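Local coordinates for NUDIX hydrolase (Alicyclobacillus acidocaldarius subsp. acidocaldarius, PDB 3QSJ), which is probably a metal-dependent Nudix hydrolase that cleaves phosphorus-containing acid anhydrides, and is seen here with a calcium ion bound, at residues T83-G88 with D112-G117; A57-G62 with A119-L124; T78-T83 with L129-G134. All blocks are in the same frame, centred on the assembly; numbering follows the deposited sequence.

Interaction 1 of 3, residues T83-G88 with D112-G117; sequences TAEEIG and DLCKGG. With CA (calcium ion), chain B.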
loop_
_atom_site.group_PDB
_atom_site.type_symbol
_atom_site.label_atom_id
_atom_site.label_comp_id
_atom_site.label_asym_id
_atom_site.label_seq_id
_atom_site.Cartn_x
_atom_site.Cartn_y
_atom_site.Cartn_z
ATOM N N THR A 83 -0.483 4.678 2.465
ATOM C CA THR A 83 0.063 5.108 1.191
ATOM C C THR A 83 0.026 6.655 1.090
ATOM O O THR A 83 0.996 7.269 0.633
ATOM C CB THR A 83 -0.702 4.441 0.025
ATOM O OG1 THR A 83 -0.519 3.014 0.144
ATOM C CG2 THR A 83 -0.177 4.893 -1.329
ATOM N N ALA A 84 -1.090 7.282 1.521
ATOM C CA ALA A 84 -1.213 8.745 1.428
ATOM C C ALA A 84 -0.146 9.359 2.317
ATOM O O ALA A 84 0.518 10.338 1.936
ATOM C CB ALA A 84 -2.618 9.171 1.888
ATOM N N GLU A 85 0.046 8.773 3.500
ATOM C CA GLU A 85 1.047 9.316 4.427
ATOM C C GLU A 85 2.440 9.228 3.844
ATOM O O GLU A 85 3.222 10.140 4.019
ATOM C CB GLU A 85 1.048 8.517 5.747
ATOM C CG GLU A 85 -0.233 8.681 6.551
ATOM C CD GLU A 85 -0.292 7.766 7.761
ATOM O OE1 GLU A 85 0.726 7.097 8.043
ATOM O OE2 GLU A 85 -1.356 7.700 8.413
ATOM N N GLU A 86 2.760 8.098 3.193
ATOM C CA GLU A 86 4.123 7.835 2.751
ATOM C C GLU A 86 4.501 8.513 1.453
ATOM O O GLU A 86 5.620 9.031 1.351
ATOM C CB GLU A 86 4.294 6.296 2.667
ATOM C CG GLU A 86 4.343 5.668 4.040
ATOM C CD GLU A 86 4.574 4.177 3.954
ATOM O OE1 GLU A 86 5.484 3.759 3.203
ATOM O OE2 GLU A 86 3.889 3.443 4.699
ATOM N N ILE A 87 3.594 8.532 0.480
ATOM C CA ILE A 87 3.933 9.076 -0.848
ATOM C C ILE A 87 3.089 10.250 -1.322
ATOM O O ILE A 87 3.301 10.729 -2.448
ATOM C CB ILE A 87 4.056 7.933 -1.899
ATOM C CG1 ILE A 87 2.707 7.208 -2.045
ATOM C CG2 ILE A 87 5.197 6.942 -1.499
ATOM C CD1 ILE A 87 1.936 7.305 -3.316
ATOM N N GLY A 88 2.172 10.730 -0.476
ATOM C CA GLY A 88 1.447 11.976 -0.773
ATOM C C GLY A 88 0.347 11.903 -1.815
ATOM O O GLY A 88 -0.027 12.934 -2.405
ATOM N N ASP A 112 -0.071 17.109 7.540
ATOM C CA ASP A 112 -1.218 16.977 8.451
ATOM C C ASP A 112 -1.678 15.520 8.581
ATOM O O ASP A 112 -2.061 15.104 9.671
ATOM C CB ASP A 112 -2.395 17.843 7.968
ATOM C CG ASP A 112 -2.250 19.310 8.320
ATOM O OD1 ASP A 112 -1.254 19.668 8.988
ATOM O OD2 ASP A 112 -3.121 20.104 7.912
ATOM N N LEU A 113 -1.643 14.745 7.480
ATOM C CA LEU A 113 -2.031 13.323 7.547
ATOM C C LEU A 113 -1.009 12.528 8.347
ATOM O O LEU A 113 -1.379 11.559 9.000
ATOM C CB LEU A 113 -2.130 12.698 6.164
ATOM C CG LEU A 113 -3.200 13.133 5.196
ATOM C CD1 LEU A 113 -3.419 12.013 4.161
ATOM C CD2 LEU A 113 -4.521 13.445 5.871
ATOM N N CYS A 114 0.276 12.943 8.315
ATOM C CA CYS A 114 1.331 12.240 9.060
ATOM C C CYS A 114 1.325 12.479 10.582
ATOM O O CYS A 114 2.027 11.782 11.333
ATOM C CB CYS A 114 2.700 12.467 8.431
ATOM S SG CYS A 114 2.827 11.819 6.738
ATOM N N LYS A 115 0.484 13.432 11.038
ATOM C CA LYS A 115 0.273 13.688 12.462
ATOM C C LYS A 115 -0.543 12.512 13.051
ATOM O O LYS A 115 -0.658 12.396 14.262
ATOM C CB LYS A 115 -0.456 15.020 12.697
ATOM C CG LYS A 115 0.360 16.248 12.301
ATOM C CD LYS A 115 -0.499 17.516 12.334
ATOM C CE LYS A 115 0.310 18.792 12.390
ATOM N NZ LYS A 115 1.010 19.081 11.115
ATOM N N GLY A 116 -1.080 11.659 12.180
ATOM C CA GLY A 116 -1.842 10.484 12.571
ATOM C C GLY A 116 -3.205 10.818 13.141
ATOM O O GLY A 116 -3.828 11.809 12.744
ATOM N N GLY A 117 -3.657 9.999 14.089
ATOM C CA GLY A 117 -4.973 10.171 14.669
ATOM C C GLY A 117 -6.018 10.059 13.582
ATOM O O GLY A 117 -5.854 9.268 12.632
HETATM CA CA CA B . 3.698 3.319 6.937
HETATM O O HOH W 1 -3.129 9.656 8.278
HETATM O O HOH W 2 3.141 5.722 7.213
HETATM O O HOH W 3 3.824 2.938 9.229
#
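Leu113, on helix 107-113, sets its CD1 methyl against Ala84 CB at 3.7 Å. Ala84 belongs to the helix of the Nudix box, the family's signature motif, whose REXXEEXG pattern runs from Arg81 to Gly88. The contact is small and mixed: apolar at Leu113, polar around Glu85. The backbone carbonyl of Leu113 faces the side chain of Glu85 but does not bond it directly. Water 1 joins them, giving one hydrogen to Glu85 OE2 at 2.6 Å and the other to Leu113 O at 2.7 Å. Glu85 OE2 also has a salt bridge to Arg81, one turn earlier on the same helix. The other carboxylate oxygen, Glu85 OE1, accepts from water 2 at 2.9 Å. Water 2 is a ligand of the calcium ion, so Glu85 acts in the second shell. The chain of Glu85 is extended beyond CG (chi2 173°), which carries the carboxylate along to both waters. Glu86, the next residue, binds the calcium directly through OE2 at 2.2 Å; Glu82 and Gly46 O bind it too. Cys114 comes next. Its SG lies 3.2 Å from Glu85 O and 3.9 Å from Glu85 CB, so the sulfur sits beside the backbone of the Nudix helix. That same carbonyl accepts a hydrogen bond from Gln110. Lys115 points away from the contact and forms a salt bridge with Asp112 of its own segment. Gly116 has positive phi and is the fourth residue of a type I turn that starts at Leu113. Its backbone N donates to Leu113 O at 3.2 Å, so this carbonyl accepts from both the turn and water 1.

Interaction 2 of 3, residues A57-G62 with A119-L124; sequences AKRAFG and ALSAWL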
loop_
_atom_site.group_PDB
_atom_site.type_symbol
_atom_site.label_atom_id
_atom_site.label_comp_id
_atom_site.label_asym_id
_atom_site.label_seq_id
_atom_site.Cartn_x
_atom_site.Cartn_y
_atom_site.Cartn_z
ATOM N N ALA A 57 -14.054 2.807 6.567
ATOM C CA ALA A 57 -14.529 1.728 5.707
ATOM C C ALA A 57 -16.073 1.684 5.657
ATOM O O ALA A 57 -16.635 1.280 4.634
ATOM C CB ALA A 57 -13.951 0.401 6.129
ATOM N N LYS A 58 -16.751 2.039 6.782
ATOM C CA LYS A 58 -18.222 2.018 6.861
ATOM C C LYS A 58 -18.842 3.178 5.998
ATOM O O LYS A 58 -20.010 3.080 5.615
ATOM C CB LYS A 58 -18.661 2.056 8.326
ATOM C CG LYS A 58 -18.308 0.755 9.059
ATOM C CD LYS A 58 -18.698 0.832 10.527
ATOM C CE LYS A 58 -18.541 -0.483 11.265
ATOM N NZ LYS A 58 -17.116 -0.841 11.480
ATOM N N ARG A 59 -18.031 4.183 5.601
ATOM C CA ARG A 59 -18.487 5.278 4.715
ATOM C C ARG A 59 -18.035 5.048 3.270
ATOM O O ARG A 59 -18.363 5.864 2.382
ATOM C CB ARG A 59 -17.855 6.637 5.128
ATOM C CG ARG A 59 -17.842 6.879 6.601
ATOM C CD ARG A 59 -17.289 8.229 6.967
ATOM N NE ARG A 59 -17.618 8.375 8.379
ATOM C CZ ARG A 59 -16.754 8.450 9.366
ATOM N NH1 ARG A 59 -15.459 8.595 9.113
ATOM N NH2 ARG A 59 -17.182 8.525 10.618
ATOM N N ALA A 60 -17.282 3.956 3.023
ATOM C CA ALA A 60 -16.678 3.704 1.711
ATOM C C ALA A 60 -17.715 3.271 0.664
ATOM O O ALA A 60 -18.806 2.819 1.029
ATOM C CB ALA A 60 -15.597 2.622 1.823
ATOM N N PHE A 61 -17.331 3.362 -0.621
ATOM C CA PHE A 61 -18.155 2.826 -1.696
ATOM C C PHE A 61 -17.607 1.479 -2.034
ATOM O O PHE A 61 -16.384 1.249 -2.055
ATOM C CB PHE A 61 -17.992 3.705 -2.968
ATOM C CG PHE A 61 -18.406 5.137 -2.729
ATOM C CD1 PHE A 61 -19.734 5.520 -2.856
ATOM C CD2 PHE A 61 -17.464 6.103 -2.386
ATOM C CE1 PHE A 61 -20.110 6.835 -2.663
ATOM C CE2 PHE A 61 -17.850 7.436 -2.191
ATOM C CZ PHE A 61 -19.160 7.796 -2.346
ATOM N N GLY A 62 -18.507 0.564 -2.353
ATOM C CA GLY A 62 -18.018 -0.733 -2.825
ATOM C C GLY A 62 -17.304 -1.575 -1.771
ATOM O O GLY A 62 -17.496 -1.419 -0.537
ATOM N N ALA A 119 -6.778 12.390 11.353
ATOM C CA ALA A 119 -6.504 13.428 10.343
ATOM C C ALA A 119 -7.090 13.092 8.942
ATOM O O ALA A 119 -7.701 13.960 8.302
ATOM C CB ALA A 119 -5.010 13.667 10.219
ATOM N N LEU A 120 -6.891 11.871 8.469
ATOM C CA LEU A 120 -7.436 11.510 7.153
ATOM C C LEU A 120 -8.943 11.441 7.178
ATOM O O LEU A 120 -9.606 12.031 6.309
ATOM C CB LEU A 120 -6.866 10.184 6.648
ATOM C CG LEU A 120 -7.447 9.746 5.284
ATOM C CD1 LEU A 120 -7.282 10.843 4.205
ATOM C CD2 LEU A 120 -6.785 8.444 4.877
ATOM N N SER A 121 -9.515 10.766 8.197
ATOM C CA SER A 121 -10.972 10.678 8.343
ATOM C C SER A 121 -11.626 12.075 8.352
ATOM O O SER A 121 -12.621 12.302 7.639
ATOM C CB SER A 121 -11.304 9.895 9.613
ATOM O OG SER A 121 -12.700 9.847 9.813
ATOM N N ALA A 122 -11.014 13.021 9.075
ATOM C CA ALA A 122 -11.444 14.415 9.169
ATOM C C ALA A 122 -11.339 15.123 7.834
ATOM O O ALA A 122 -12.266 15.846 7.449
ATOM C CB ALA A 122 -10.601 15.152 10.202
ATOM N N TRP A 123 -10.213 14.924 7.115
ATOM C CA TRP A 123 -10.022 15.594 5.823
ATOM C C TRP A 123 -11.109 15.107 4.841
ATOM O O TRP A 123 -11.678 15.919 4.091
ATOM C CB TRP A 123 -8.596 15.296 5.282
ATOM C CG TRP A 123 -8.244 16.066 4.040
ATOM C CD1 TRP A 123 -7.577 17.263 3.976
ATOM C CD2 TRP A 123 -8.491 15.675 2.694
ATOM N NE1 TRP A 123 -7.463 17.668 2.662
ATOM C CE2 TRP A 123 -7.974 16.692 1.855
ATOM C CE3 TRP A 123 -9.091 14.554 2.099
ATOM C CZ2 TRP A 123 -8.067 16.626 0.467
ATOM C CZ3 TRP A 123 -9.225 14.521 0.730
ATOM C CH2 TRP A 123 -8.696 15.534 -0.072
ATOM N N LEU A 124 -11.375 13.787 4.836
ATOM C CA LEU A 124 -12.381 13.238 3.923
ATOM C C LEU A 124 -13.806 13.714 4.293
ATOM O O LEU A 124 -14.594 14.053 3.406
ATOM C CB LEU A 124 -12.336 11.709 3.910
ATOM C CG LEU A 124 -11.043 11.147 3.242
ATOM C CD1 LEU A 124 -10.927 9.656 3.471
ATOM C CD2 LEU A 124 -11.076 11.398 1.682
HETATM O O HOH W 4 -14.203 10.092 6.612
#
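Arg59 and Ser121 make this contact between them; each buries just under 30 Å² against the other segment. It is a surface contact in the Nudix fold, away from the calcium site. It joins the turn that follows helix 51-58 to the side of helix 119-125. The backbones stay well apart, with the CA atoms of Arg59 and Ser121 9.9 Å from each other. The arginine spans the distance. Its chain is extended from CG to NE, and it carries NH1 to the side of helix 119-125. Ser121 OG lies at the edge of the guanidinium group, near its plane. Arg59 NH1 donates to Ser121 OG at 3.1 Å, but the bond is weak, because the angle at the hydrogen is only 125°. The serine hydroxyl is turned anti to its own nitrogen (chi1 177°), which swings OG out to the arginine. Arg59 also touches a crystal neighbour, so its pose may partly reflect lattice packing. A water gives a second link. Water 4 accepts from Arg59 NH1 at 3.2 Å and donates to Ser121 O at 2.9 Å, so one nitrogen reaches both the hydroxyl and, through the water, the carbonyl of the same serine. Ser121 O is used again inside its own helix, where the hydroxyl of Ser125 bonds to it. Met56 of helix 51-58 also touches Leu120, Ser121 and Leu124, so apolar contacts accompany the polar link. The turn at Arg59 is closed by a backbone bond from Ala60 N to Ala57 O, 3.2 Å long.

Interaction 3 of 3, residues T78-T83 with L129-G134; sequences TALRET and LAFDLG. With CA (calcium ion), chain B.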
loop_
_atom_site.group_PDB
_atom_site.type_symbol
_atom_site.label_atom_id
_atom_site.label_comp_id
_atom_site.label_asym_id
_atom_site.label_seq_id
_atom_site.Cartn_x
_atom_site.Cartn_y
_atom_site.Cartn_z
ATOM N N THR A 78 -6.693 0.893 5.672
ATOM C CA THR A 78 -5.374 1.001 6.329
ATOM C C THR A 78 -4.339 1.184 5.231
ATOM O O THR A 78 -3.512 2.056 5.307
ATOM C CB THR A 78 -5.074 -0.278 7.170
ATOM O OG1 THR A 78 -6.081 -0.404 8.182
ATOM C CG2 THR A 78 -3.610 -0.281 7.721
ATOM N N ALA A 79 -4.393 0.345 4.209
ATOM C CA ALA A 79 -3.419 0.403 3.113
ATOM C C ALA A 79 -3.435 1.746 2.369
ATOM O O ALA A 79 -2.370 2.329 2.116
ATOM C CB ALA A 79 -3.650 -0.759 2.159
ATOM N N LEU A 80 -4.631 2.243 2.076
ATOM C CA LEU A 80 -4.816 3.521 1.353
ATOM C C LEU A 80 -4.326 4.671 2.230
ATOM O O LEU A 80 -3.670 5.598 1.727
ATOM C CB LEU A 80 -6.293 3.678 1.007
ATOM C CG LEU A 80 -6.725 2.781 -0.159
ATOM C CD1 LEU A 80 -8.246 2.552 -0.116
ATOM C CD2 LEU A 80 -6.204 3.339 -1.493
ATOM N N ARG A 81 -4.643 4.636 3.502
ATOM C CA ARG A 81 -4.215 5.720 4.397
ATOM C C ARG A 81 -2.675 5.798 4.506
ATOM O O ARG A 81 -2.116 6.890 4.482
ATOM C CB ARG A 81 -4.820 5.542 5.817
ATOM C CG ARG A 81 -4.244 6.579 6.853
ATOM C CD ARG A 81 -4.803 6.397 8.289
ATOM N NE ARG A 81 -4.695 4.996 8.737
ATOM C CZ ARG A 81 -3.568 4.382 9.087
ATOM N NH1 ARG A 81 -2.400 5.048 9.082
ATOM N NH2 ARG A 81 -3.591 3.100 9.452
ATOM N N GLU A 82 -2.034 4.644 4.724
ATOM C CA GLU A 82 -0.578 4.524 4.916
ATOM C C GLU A 82 0.123 4.986 3.635
ATOM O O GLU A 82 1.135 5.699 3.694
ATOM C CB GLU A 82 -0.231 3.067 5.232
ATOM C CG GLU A 82 -0.635 2.652 6.644
ATOM C CD GLU A 82 0.237 3.183 7.781
ATOM O OE1 GLU A 82 1.419 3.509 7.517
ATOM O OE2 GLU A 82 -0.219 3.172 8.949
ATOM N N THR A 83 -0.483 4.678 2.465
ATOM C CA THR A 83 0.063 5.108 1.191
ATOM C C THR A 83 0.026 6.655 1.090
ATOM O O THR A 83 0.996 7.269 0.633
ATOM C CB THR A 83 -0.702 4.441 0.025
ATOM O OG1 THR A 83 -0.519 3.014 0.144
ATOM C CG2 THR A 83 -0.177 4.893 -1.329
ATOM N N LEU A 129 -16.145 12.989 0.968
ATOM C CA LEU A 129 -15.454 11.999 0.129
ATOM C C LEU A 129 -15.261 10.650 0.825
ATOM O O LEU A 129 -15.233 10.591 2.064
ATOM C CB LEU A 129 -14.065 12.576 -0.249
ATOM C CG LEU A 129 -14.060 13.860 -1.074
ATOM C CD1 LEU A 129 -12.657 14.290 -1.328
ATOM C CD2 LEU A 129 -14.873 13.714 -2.329
ATOM N N ALA A 130 -14.995 9.577 0.033
ATOM C CA ALA A 130 -14.657 8.309 0.658
ATOM C C ALA A 130 -13.945 7.488 -0.354
ATOM O O ALA A 130 -13.892 7.878 -1.552
ATOM C CB ALA A 130 -15.932 7.586 1.179
ATOM N N PHE A 131 -13.405 6.352 0.107
ATOM C CA PHE A 131 -12.652 5.472 -0.802
ATOM C C PHE A 131 -13.577 4.586 -1.616
ATOM O O PHE A 131 -14.581 4.091 -1.083
ATOM C CB PHE A 131 -11.743 4.572 0.001
ATOM C CG PHE A 131 -10.600 5.354 0.617
ATOM C CD1 PHE A 131 -9.627 5.948 -0.194
ATOM C CD2 PHE A 131 -10.538 5.552 1.999
ATOM C CE1 PHE A 131 -8.522 6.595 0.354
ATOM C CE2 PHE A 131 -9.450 6.235 2.568
ATOM C CZ PHE A 131 -8.439 6.748 1.744
ATOM N N ASP A 132 -13.189 4.321 -2.870
ATOM C CA ASP A 132 -13.932 3.349 -3.694
ATOM C C ASP A 132 -13.081 2.070 -3.524
ATOM O O ASP A 132 -12.055 1.866 -4.220
ATOM C CB ASP A 132 -13.960 3.816 -5.175
ATOM C CG ASP A 132 -14.631 2.758 -6.063
ATOM O OD1 ASP A 132 -15.057 1.691 -5.513
ATOM O OD2 ASP A 132 -14.737 3.000 -7.308
ATOM N N LEU A 133 -13.510 1.205 -2.612
ATOM C CA LEU A 133 -12.773 -0.048 -2.349
ATOM C C LEU A 133 -12.821 -1.057 -3.522
ATOM O O LEU A 133 -11.967 -1.943 -3.595
ATOM C CB LEU A 133 -13.322 -0.682 -1.073
ATOM C CG LEU A 133 -13.124 0.217 0.165
ATOM C CD1 LEU A 133 -13.704 -0.450 1.443
ATOM C CD2 LEU A 133 -11.627 0.675 0.322
ATOM N N GLY A 134 -13.732 -0.831 -4.460
ATOM C CA GLY A 134 -13.865 -1.639 -5.658
ATOM C C GLY A 134 -12.619 -1.537 -6.549
ATOM O O GLY A 134 -12.414 -2.363 -7.455
HETATM CA CA CA B . 3.698 3.319 6.937
HETATM O O HOH W 3 3.824 2.938 9.229
HETATM O O HOH W 2 3.141 5.722 7.213
#
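Ala79 O is gripped twice by Thr83, four residues on. Thr83 N gives Ala79 O the helical bond at 3.0 Å, and Thr83 OG1 bonds the same Ala79 O at 2.8 Å. The two donors reach the carbonyl oxygen from opposite faces of its plane. A further polar pair lies on the calcium side of the helix. Arg81 NH1 donates to Glu82 OE2 at 2.9 Å and approaches from above the carboxylate plane, 56° out of it. The other carboxylate oxygen, Glu82 OE1, binds the calcium ion at 2.4 Å. Arg81 therefore holds a metal ligand in place from the second shell. Arg81 is itself fixed by Asp53 through NE and by Ala48 O through NH2. Arg81 and Glu82 open the REXXEEXG pattern of the Nudix box. Leu80, just before them, faces the other way and carries the contact with strand 130-131. Its CD1 methyl sits over one face of the Phe131 ring as a CH-pi contact, 4.0 Å from the ring centroid and 25° off the normal. CG is anti to the carbonyl carbon (chi1 -75°), which helps bring CD1 over the ring. Leu80 CB, set by the backbone, lies 3.7 Å from Phe131 CE1. Leu80 CD1 meets Leu133 CD2 as well, at 3.9 Å. Leu120 and Leu124 of helix 119-125 and Val93 of the paired strand also touch Phe131. With an alanine in place of Phe131 the ring is gone, which is likely to open a gap beside Leu80, Leu120 and Leu124 and leave the Leu80 methyl without its aromatic face. Asp132 points away from the helix. Asp132 OD1 accepts from Gly134 N at 3.0 Å, an Asx turn.

Interactions 1 and 3 lie along the same helix, 72-87, share Thr83 and have centres about 12 Å apart. Each supplies one glutamate to the calcium ion, and waters 2 and 3 belong to both. The Arg81-Glu85 salt bridge ties the two together. Interaction 2 lies away from the metal, but its centre is about 8 Å from that of interaction 3. There Phe61 N and Phe131 O are 2.9 Å apart, as are Phe61 O and Leu133 N, both probable hydrogen bonds. Interactions 1 and 2 have centres about 14 Å apart and meet where Leu113 CD2 packs on Leu120 CA at 3.7 Å.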